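PDB 3KBQ: protein Ta0487 from Thermoplasma acidophilum, which is of unknown function but belongs to the CinA family, this chain being a probable molybdopterin-binding domain of the longer protein. Local coordinates for residues S69-G73 and I149-V153. Numbering follows the deposited sequence.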
ATOM      1  N   SER B  69       5.550  -9.219   1.553  1.00 23.03           N
ATOM      2  CA  SER B  69       4.966 -10.463   2.023  1.00 23.99           C
ATOM      3  C   SER B  69       3.766 -10.835   1.174  1.00 24.19           C
ATOM      4  O   SER B  69       3.060  -9.958   0.651  1.00 23.33           O
ATOM      5  CB  SER B  69       4.552 -10.389   3.488  1.00 25.04           C
ATOM      6  OG  SER B  69       3.395  -9.569   3.601  1.00 28.21           O
ATOM      7  N   GLY B  70       3.498 -12.140   1.093  1.00 22.41           N
ATOM      8  CA  GLY B  70       2.383 -12.605   0.323  1.00 22.67           C
ATOM      9  C   GLY B  70       2.791 -13.182  -1.027  1.00 22.47           C
ATOM     10  O   GLY B  70       3.784 -12.784  -1.600  1.00 22.48           O
ATOM     11  N   GLY B  71       1.995 -14.103  -1.542  1.00 23.54           N
ATOM     12  CA  GLY B  71       2.178 -14.630  -2.910  1.00 25.25           C
ATOM     13  C   GLY B  71       3.323 -15.634  -3.036  1.00 24.98           C
ATOM     14  O   GLY B  71       3.911 -15.800  -4.124  1.00 23.70           O
ATOM     15  N   LEU B  72       3.639 -16.284  -1.917  1.00 27.00           N
ATOM     16  CA  LEU B  72       4.639 -17.375  -1.855  1.00 28.45           C
ATOM     17  C   LEU B  72       3.919 -18.525  -1.245  1.00 29.82           C
ATOM     18  O   LEU B  72       3.401 -18.388  -0.108  1.00 32.47           O
ATOM     19  CB  LEU B  72       5.767 -17.047  -0.865  1.00 30.23           C
ATOM     20  CG  LEU B  72       7.097 -16.504  -1.356  1.00 31.47           C
ATOM     21  CD1 LEU B  72       6.784 -15.295  -2.126  1.00 32.34           C
ATOM     22  CD2 LEU B  72       8.028 -16.187  -0.151  1.00 30.81           C
ATOM     23  N   GLY B  73       3.877 -19.663  -1.924  1.00 28.08           N
ATOM     24  CA  GLY B  73       3.001 -20.721  -1.483  1.00 26.84           C
ATOM     25  C   GLY B  73       2.809 -21.729  -2.592  1.00 26.79           C
ATOM     26  O   GLY B  73       3.177 -21.465  -3.749  1.00 25.98           O
ATOM     27  N   ILE B 149      11.828 -11.343   0.591  1.00 21.98           N
ATOM     28  CA  ILE B 149      10.527 -11.745   0.035  1.00 22.26           C
ATOM     29  C   ILE B 149      10.001 -12.844   0.961  1.00 23.10           C
ATOM     30  O   ILE B 149      10.677 -13.880   1.124  1.00 22.72           O
ATOM     31  CB  ILE B 149      10.701 -12.214  -1.437  1.00 23.16           C
ATOM     32  CG1 ILE B 149      11.205 -11.056  -2.313  1.00 23.32           C
ATOM     33  CG2 ILE B 149       9.371 -12.828  -2.034  1.00 22.04           C
ATOM     34  CD1 ILE B 149      11.632 -11.543  -3.743  1.00 22.60           C
ATOM     35  N   LEU B 150       8.842 -12.593   1.589  1.00 22.97           N
ATOM     36  CA  LEU B 150       8.335 -13.413   2.702  1.00 23.68           C
ATOM     37  C   LEU B 150       6.969 -13.983   2.365  1.00 24.89           C
ATOM     38  O   LEU B 150       6.279 -13.417   1.513  1.00 24.23           O
ATOM     39  CB  LEU B 150       8.222 -12.571   3.964  1.00 23.58           C
ATOM     40  CG  LEU B 150       9.516 -11.899   4.459  1.00 23.22           C
ATOM     41  CD1 LEU B 150       9.271 -10.983   5.667  1.00 24.58           C
ATOM     42  CD2 LEU B 150      10.477 -13.013   4.767  1.00 25.14           C
ATOM     43  N   PRO B 151       6.591 -15.115   2.995  1.00 26.34           N
ATOM     44  CA  PRO B 151       5.217 -15.668   2.882  1.00 27.06           C
ATOM     45  C   PRO B 151       4.227 -14.717   3.493  1.00 26.53           C
ATOM     46  O   PRO B 151       4.596 -13.860   4.317  1.00 25.71           O
ATOM     47  CB  PRO B 151       5.240 -16.916   3.766  1.00 26.89           C
ATOM     48  CG  PRO B 151       6.707 -17.310   3.872  1.00 26.75           C
ATOM     49  CD  PRO B 151       7.481 -15.996   3.763  1.00 27.02           C
ATOM     50  N   GLY B 152       2.964 -14.877   3.124  1.00 27.13           N
ATOM     51  CA  GLY B 152       1.932 -13.943   3.631  1.00 27.17           C
ATOM     52  C   GLY B 152       1.312 -14.468   4.925  1.00 27.16           C
ATOM     53  O   GLY B 152       0.622 -13.744   5.633  1.00 26.78           O
ATOM     54  N   VAL B 153       1.517 -15.739   5.220  1.00 26.48           N
ATOM     55  CA  VAL B 153       1.044 -16.279   6.520  1.00 28.50           C
ATOM     56  C   VAL B 153       1.791 -15.594   7.693  1.00 27.36           C
ATOM     57  O   VAL B 153       3.003 -15.757   7.802  1.00 27.46           O
ATOM     58  CB  VAL B 153       1.237 -17.794   6.571  1.00 28.27           C
ATOM     59  CG1 VAL B 153       0.890 -18.361   8.005  1.00 30.69           C
ATOM     60  CG2 VAL B 153       0.347 -18.456   5.480  1.00 31.29           C
TER
HETATM   61  O   HOH W   1       6.248 -11.729  -0.666  1.00 22.62           O
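Where strands 65-69 and 145-150 run out side by side, Ser-69 and Leu-150 form a last parallel bridge; from there the two backbones run almost at right angles (87° over 69-72 and 149-152) and come closest at Gly-70 and Gly-152. Gly-70 N donates to Leu-150 O over 3.1 Å; the bond is bent, 136° at the hydrogen, and the donor stands 31° out of the carbonyl plane. The same oxygen takes a CA-H...O contact from Ser-69 CA and a hydrogen bond from a water that also donates to Gly-70 O, so three groups converge on one carbonyl. Gly-70 CA and Gly-152 CA lie 3.6 Å apart, and neither glycine puts a side chain between the two backbones.

Leu-72 then reaches back over the end of the strand with its two methyls divided. Leu-72 CD2 lies on the Leu-150 to Pro-151 peptide, 3.5 Å from Leu-150 C, and also meets Pro-151 CD at 4.0 Å. Leu-72 CD1 meets Ile-149 CG2 at 3.6 Å, the side chains crossing at about a right angle; with CG2 anti to the backbone N, Ile-149 offers this short branch while CG1 leads away.

The Gly-70/Gly-71 turn links strand 65-69 to helix 80-87 in the probable molybdopterin-binding domain, Gly-70 O bonding to Thr-80 OG1; a sulfate, probably from the crystallisation liquor, lies close to Gly-70 and may mark a pocket. A backbone bond of Leu-150 with Ser-68 also joins the strands. Ser-69 and Leu-150 share one sheet face, under Met-157 of helix 154-163, while Leu-72 and Ile-149 pack against helix 80-87.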